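Local coordinates for protein pseudouridylate synthase RPUSD4, mitochondrial (Homo sapiens, PDB 5UBA) that isomerises uridine to pseudouridine in mitochondrial RNAs, including the 16S ribosomal RNA, where the modification is needed for assembly of a functional mitochondrial ribosome, at residues V120-P125 and S185-E190; C211-D216 and L250-R255. All blocks are in the same frame, centred on the assembly; numbering follows the deposited sequence. Where two conformers were deposited one is given.

Contact 1: residues V120-P125 and S185-E190; sequences VHVPMP and SSALVE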
loop_
_atom_site.group_PDB
_atom_site.type_symbol
_atom_site.label_atom_id
_atom_site.label_comp_id
_atom_site.label_asym_id
_atom_site.label_seq_id
_atom_site.Cartn_x
_atom_site.Cartn_y
_atom_site.Cartn_z
ATOM N N VAL A 120 -11.971 -6.191 -6.021
ATOM C CA VAL A 120 -13.305 -6.708 -6.231
ATOM C C VAL A 120 -13.770 -5.979 -7.511
ATOM O O VAL A 120 -13.686 -4.754 -7.591
ATOM C CB VAL A 120 -14.185 -6.342 -5.018
ATOM C CG1 VAL A 120 -15.639 -6.739 -5.253
ATOM C CG2 VAL A 120 -13.612 -6.951 -3.744
ATOM N N HIS A 121 -14.204 -6.707 -8.508
ATOM C CA HIS A 121 -14.506 -6.153 -9.816
ATOM C C HIS A 121 -13.227 -5.850 -10.566
ATOM O O HIS A 121 -12.146 -5.636 -9.978
ATOM C CB HIS A 121 -15.409 -4.899 -9.792
ATOM C CG HIS A 121 -16.567 -5.003 -8.852
ATOM N ND1 HIS A 121 -17.476 -6.041 -8.901
ATOM C CD2 HIS A 121 -16.962 -4.205 -7.832
ATOM C CE1 HIS A 121 -18.373 -5.880 -7.947
ATOM N NE2 HIS A 121 -18.084 -4.777 -7.279
ATOM N N VAL A 122 -13.371 -5.777 -11.879
ATOM C CA VAL A 122 -12.244 -5.635 -12.796
ATOM C C VAL A 122 -12.242 -4.224 -13.366
ATOM O O VAL A 122 -13.223 -3.812 -14.008
ATOM C CB VAL A 122 -12.350 -6.648 -13.951
ATOM C CG1 VAL A 122 -11.163 -6.524 -14.901
ATOM C CG2 VAL A 122 -12.494 -8.077 -13.431
ATOM N N PRO A 123 -11.146 -3.471 -13.191
ATOM C CA PRO A 123 -11.093 -2.117 -13.713
ATOM C C PRO A 123 -11.380 -2.015 -15.233
ATOM O O PRO A 123 -10.932 -2.855 -15.994
ATOM C CB PRO A 123 -9.664 -1.701 -13.424
ATOM C CG PRO A 123 -9.340 -2.427 -12.159
ATOM C CD PRO A 123 -9.985 -3.758 -12.316
ATOM N N MET A 124 -12.129 -0.986 -15.597
ATOM C CA MET A 124 -12.452 -0.679 -17.017
ATOM C C MET A 124 -12.150 0.804 -17.275
ATOM O O MET A 124 -12.715 1.649 -16.593
ATOM C CB MET A 124 -13.921 -0.956 -17.277
ATOM C CG MET A 124 -14.392 -0.767 -18.724
ATOM S SD MET A 124 -16.166 -1.012 -18.720
ATOM C CE MET A 124 -16.248 -2.650 -18.014
ATOM N N PRO A 125 -11.273 1.138 -18.229
ATOM C CA PRO A 125 -10.455 0.203 -18.997
ATOM C C PRO A 125 -9.460 -0.562 -18.119
ATOM O O PRO A 125 -9.233 -0.179 -16.980
ATOM C CB PRO A 125 -9.674 1.120 -19.942
ATOM C CG PRO A 125 -10.499 2.346 -20.053
ATOM C CD PRO A 125 -11.110 2.525 -18.695
ATOM N N SER A 185 -14.749 -11.391 -12.212
ATOM C CA SER A 185 -15.184 -10.780 -10.964
ATOM C C SER A 185 -14.086 -10.235 -10.047
ATOM O O SER A 185 -14.393 -9.550 -9.089
ATOM C CB SER A 185 -16.001 -11.826 -10.199
ATOM O OG SER A 185 -15.234 -12.988 -9.950
ATOM N N SER A 186 -12.833 -10.579 -10.302
ATOM C CA SER A 186 -11.688 -10.160 -9.482
ATOM C C SER A 186 -10.563 -9.746 -10.392
ATOM O O SER A 186 -10.482 -10.226 -11.535
ATOM C CB SER A 186 -11.164 -11.334 -8.632
ATOM O OG SER A 186 -12.164 -11.873 -7.800
ATOM N N ALA A 187 -9.651 -8.903 -9.891
ATOM C CA ALA A 187 -8.428 -8.622 -10.601
ATOM C C ALA A 187 -7.202 -8.489 -9.704
ATOM O O ALA A 187 -7.330 -8.105 -8.548
ATOM C CB ALA A 187 -8.581 -7.379 -11.434
ATOM N N LEU A 188 -6.043 -8.857 -10.236
ATOM C CA LEU A 188 -4.745 -8.476 -9.675
ATOM C C LEU A 188 -4.321 -7.242 -10.453
ATOM O O LEU A 188 -4.228 -7.312 -11.699
ATOM C CB LEU A 188 -3.726 -9.593 -9.841
ATOM C CG LEU A 188 -2.290 -9.263 -9.417
ATOM C CD1 LEU A 188 -2.207 -8.877 -7.944
ATOM C CD2 LEU A 188 -1.349 -10.425 -9.748
ATOM N N VAL A 189 -4.058 -6.145 -9.749
ATOM C CA VAL A 189 -3.826 -4.854 -10.381
ATOM C C VAL A 189 -2.501 -4.274 -9.893
ATOM O O VAL A 189 -2.261 -4.227 -8.684
ATOM C CB VAL A 189 -4.957 -3.845 -10.080
ATOM C CG1 VAL A 189 -4.780 -2.542 -10.858
ATOM C CG2 VAL A 189 -6.337 -4.455 -10.347
ATOM N N GLU A 190 -1.665 -3.841 -10.840
ATOM C CA GLU A 190 -0.445 -3.099 -10.529
ATOM C C GLU A 190 -0.771 -1.616 -10.502
ATOM O O GLU A 190 -1.415 -1.088 -11.417
ATOM C CB GLU A 190 0.650 -3.395 -11.559
ATOM C CG GLU A 190 2.029 -2.846 -11.182
ATOM C CD GLU A 190 3.194 -3.518 -11.955
ATOM O OE1 GLU A 190 3.408 -3.056 -13.112
ATOM O OE2 GLU A 190 3.917 -4.477 -11.459
HETATM O O HOH W 1 -17.290 -8.235 -10.168
#
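A chi1 of -179° at Val-122 swings CG1 away from the residue's own N and leaves CG2 beside that N. CG2 thereby lies 3.5 Å from Ser-186 O, and CG1 lies near Ala-187 CB. Val-189 has nearly the same torsion (chi1 -174°). Its CG2, the branch beside the backbone N, meets Pro-123 CG at 4.1 Å. The proline ring and the valine run alongside each other, pointing opposite ways. Pro-123 also sets its CD 4.0 Å from Ala-187 CB, so one proline ring touches two residues of strand 186-193. Ala-187 and Val-189 are on the same side of that strand, with Leu-188 turned the other way against helix 277-285.

The backbones are joined at the start of the strand. Val-120 and Ser-186 form an antiparallel non-hydrogen-bonded pair. Next to it, His-121 N donates to Ser-185 O at 2.9 Å. The two chains then part. Segment 120-125 leaves the end of strand 112-120 and runs toward strand 127-130, and Pro-123 also touches Tyr-177 and Val-179 of strand 175-182. This is the parting end of the antiparallel pair 112-120 with 186-193, in the RluA-family pseudouridine synthase domain and away from the annotated sites.

The His-121 ring takes no direct part in the contact. A water may bridge His-121 ND1 and Ser-185 O, but one leg is suspiciously short and the other is weak.

The chemistry is divided between a polar end and an apolar end. At the exposed end, one backbone bond to Ser-185 O joins the segments, with the water as a possible addition. Toward the interior, Pro-123 meets Ala-187 and Val-189 through carbon contacts. The bond from Tyr-177 OH to Pro-125 O is a second hold on the departing loop.

Contact 2: residues C211-D216 and L250-R255; sequences CPILGD and LHLHAR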
loop_
_atom_site.group_PDB
_atom_site.type_symbol
_atom_site.label_atom_id
_atom_site.label_comp_id
_atom_site.label_asym_id
_atom_site.label_seq_id
_atom_site.Cartn_x
_atom_site.Cartn_y
_atom_site.Cartn_z
ATOM N N CYS A 211 -13.785 -0.384 -8.015
ATOM C CA CYS A 211 -13.074 -1.636 -7.848
ATOM C C CYS A 211 -12.313 -1.593 -6.532
ATOM O O CYS A 211 -11.083 -1.529 -6.533
ATOM C CB CYS A 211 -12.118 -1.910 -9.004
ATOM S SG CYS A 211 -12.925 -2.152 -10.616
ATOM N N PRO A 212 -13.038 -1.646 -5.405
ATOM C CA PRO A 212 -12.309 -1.547 -4.136
ATOM C C PRO A 212 -11.371 -2.717 -3.920
ATOM O O PRO A 212 -11.592 -3.835 -4.386
ATOM C CB PRO A 212 -13.403 -1.535 -3.074
ATOM C CG PRO A 212 -14.566 -2.188 -3.734
ATOM C CD PRO A 212 -14.473 -1.898 -5.207
ATOM N N ILE A 213 -10.301 -2.453 -3.190
ATOM C CA ILE A 213 -9.382 -3.526 -2.843
ATOM C C ILE A 213 -10.079 -4.543 -1.943
ATOM O O ILE A 213 -10.879 -4.160 -1.072
ATOM C CB ILE A 213 -8.138 -2.924 -2.156
ATOM C CG1 ILE A 213 -7.410 -1.976 -3.124
ATOM C CG2 ILE A 213 -7.198 -4.001 -1.649
ATOM C CD1 ILE A 213 -6.204 -1.318 -2.528
ATOM N N LEU A 214 -9.756 -5.821 -2.144
ATOM C CA LEU A 214 -10.258 -6.903 -1.316
ATOM C C LEU A 214 -9.865 -6.636 0.140
ATOM O O LEU A 214 -8.686 -6.389 0.424
ATOM C CB LEU A 214 -9.685 -8.243 -1.754
ATOM C CG LEU A 214 -10.122 -9.478 -0.960
ATOM C CD1 LEU A 214 -11.619 -9.727 -1.054
ATOM C CD2 LEU A 214 -9.362 -10.687 -1.467
ATOM N N GLY A 215 -10.846 -6.641 1.034
ATOM C CA GLY A 215 -10.591 -6.354 2.431
ATOM C C GLY A 215 -10.704 -4.911 2.816
ATOM O O GLY A 215 -10.502 -4.594 3.961
ATOM N N ASP A 216 -11.023 -4.025 1.866
ATOM C CA ASP A 216 -11.130 -2.612 2.181
ATOM C C ASP A 216 -12.528 -2.275 2.708
ATOM O O ASP A 216 -13.349 -1.713 2.002
ATOM C CB ASP A 216 -10.769 -1.722 0.987
ATOM C CG ASP A 216 -10.438 -0.320 1.417
ATOM O OD1 ASP A 216 -10.811 0.082 2.549
ATOM O OD2 ASP A 216 -9.728 0.378 0.658
ATOM N N LEU A 250 -6.957 -6.219 4.333
ATOM C CA LEU A 250 -6.638 -5.499 3.090
ATOM C C LEU A 250 -5.566 -6.248 2.301
ATOM O O LEU A 250 -4.666 -6.848 2.882
ATOM C CB LEU A 250 -6.140 -4.105 3.417
ATOM C CG LEU A 250 -6.079 -3.125 2.247
ATOM C CD1 LEU A 250 -7.467 -2.690 1.773
ATOM C CD2 LEU A 250 -5.254 -1.929 2.684
ATOM N N HIS A 251 -5.688 -6.241 0.967
ATOM C CA HIS A 251 -4.745 -6.871 0.046
ATOM C C HIS A 251 -4.049 -5.782 -0.766
ATOM O O HIS A 251 -4.330 -5.587 -1.952
ATOM C CB HIS A 251 -5.438 -7.877 -0.878
ATOM C CG HIS A 251 -5.867 -9.134 -0.186
ATOM N ND1 HIS A 251 -6.782 -9.144 0.844
ATOM C CD2 HIS A 251 -5.522 -10.415 -0.407
ATOM C CE1 HIS A 251 -6.965 -10.400 1.237
ATOM N NE2 HIS A 251 -6.195 -11.182 0.511
ATOM N N LEU A 252 -3.104 -5.106 -0.128
ATOM C CA LEU A 252 -2.314 -4.023 -0.755
ATOM C C LEU A 252 -0.848 -4.172 -0.377
ATOM O O LEU A 252 -0.498 -4.004 0.792
ATOM C CB LEU A 252 -2.852 -2.661 -0.356
ATOM C CG LEU A 252 -2.101 -1.437 -0.911
ATOM C CD1 LEU A 252 -2.143 -1.423 -2.436
ATOM C CD2 LEU A 252 -2.690 -0.149 -0.375
ATOM N N HIS A 253 -0.025 -4.511 -1.357
ATOM C CA HIS A 253 1.381 -4.852 -1.175
ATOM C C HIS A 253 2.293 -3.875 -1.935
ATOM O O HIS A 253 2.114 -3.666 -3.145
ATOM C CB HIS A 253 1.603 -6.260 -1.698
ATOM C CG HIS A 253 3.014 -6.740 -1.599
ATOM N ND1 HIS A 253 3.667 -6.936 -0.388
ATOM C CD2 HIS A 253 3.891 -7.088 -2.566
ATOM C CE1 HIS A 253 4.873 -7.411 -0.632
ATOM N NE2 HIS A 253 5.045 -7.506 -1.938
ATOM N N ALA A 254 3.279 -3.327 -1.215
ATOM C CA ALA A 254 4.331 -2.515 -1.832
ATOM C C ALA A 254 5.329 -3.502 -2.440
ATOM O O ALA A 254 6.187 -4.087 -1.760
ATOM C CB ALA A 254 4.980 -1.609 -0.792
ATOM N N ARG A 255 5.132 -3.741 -3.734
ATOM C CA ARG A 255 5.841 -4.759 -4.480
ATOM C C ARG A 255 7.240 -4.367 -4.890
ATOM O O ARG A 255 8.156 -5.195 -4.883
ATOM C CB ARG A 255 5.019 -5.106 -5.732
ATOM C CG ARG A 255 5.681 -6.057 -6.695
ATOM C CD ARG A 255 5.832 -7.419 -6.099
ATOM N NE ARG A 255 6.216 -8.371 -7.121
ATOM C CZ ARG A 255 6.398 -9.665 -6.898
ATOM N NH1 ARG A 255 6.236 -10.179 -5.680
ATOM N NH2 ARG A 255 6.732 -10.459 -7.922
#
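Leu-214 O is the polar atom at the centre of the contact. His-251 N reaches it at 3.1 Å, and His-251 ND1 at 3.4 Å. Both bonds are weak. Leu-250 CA adds a CA-H...O contact at 3.5 Å. The His-251 ring lies alongside Leu-214, whose CD2 sits over the ring face in a CH-pi contact, 3.7 Å from the centroid. At the ring's edge, NE2 is hydrogen-bonded to Ser-282 OG. A leucine in place of His-251 would probably leave Ser-282 without this partner and take the ND1 bond from Leu-214 O.

With chi1 near -62°, Ile-213 turns CG2 away from its own N, and this methyl packs 3.7 Å from Leu-250 CD1. Ile-213 CD1 meets Leu-252 CD1 at 4.1 Å. Leu-250 CD1 also lies against Asp-216 CB, at 3.5 Å. The carboxylate of Asp-216 is held elsewhere, by a salt bridge to Arg-202.

Ile-213 to Asp-216 form a type II beta turn, closed by Asp-216 N to Ile-213 O. Gly-215 takes the third position with positive phi (90°), as is usual for this turn. The turn packs on the lead-in to strand 252-259, in the RluA-family core near Asp-83, the probable active-site residue.

In the fold
Contact 1 closes before contact 2 opens along the chain, and their centres are about 11 Å apart. Both reach the same mixed sheet. Strand 112-120 lies between strands 186-193 and 252-259 and pairs antiparallel with each. Segment 120-125 continues from its end. Segment 211-216, which follows helix 200-209, touches this end directly: Val-120 N is 2.9 Å from Pro-212 O, a probable hydrogen bond, and Cys-211 SG packs against the Val-122 to Pro-123 peptide. From contact centre to chain centre is about 16 Å for the partly buried contact 1 and about 7 Å for the buried contact 2. Contact 2 lies near Asp-83, the probable active-site residue; contact 1 lies farther out, where the loop leaves strand 112-120.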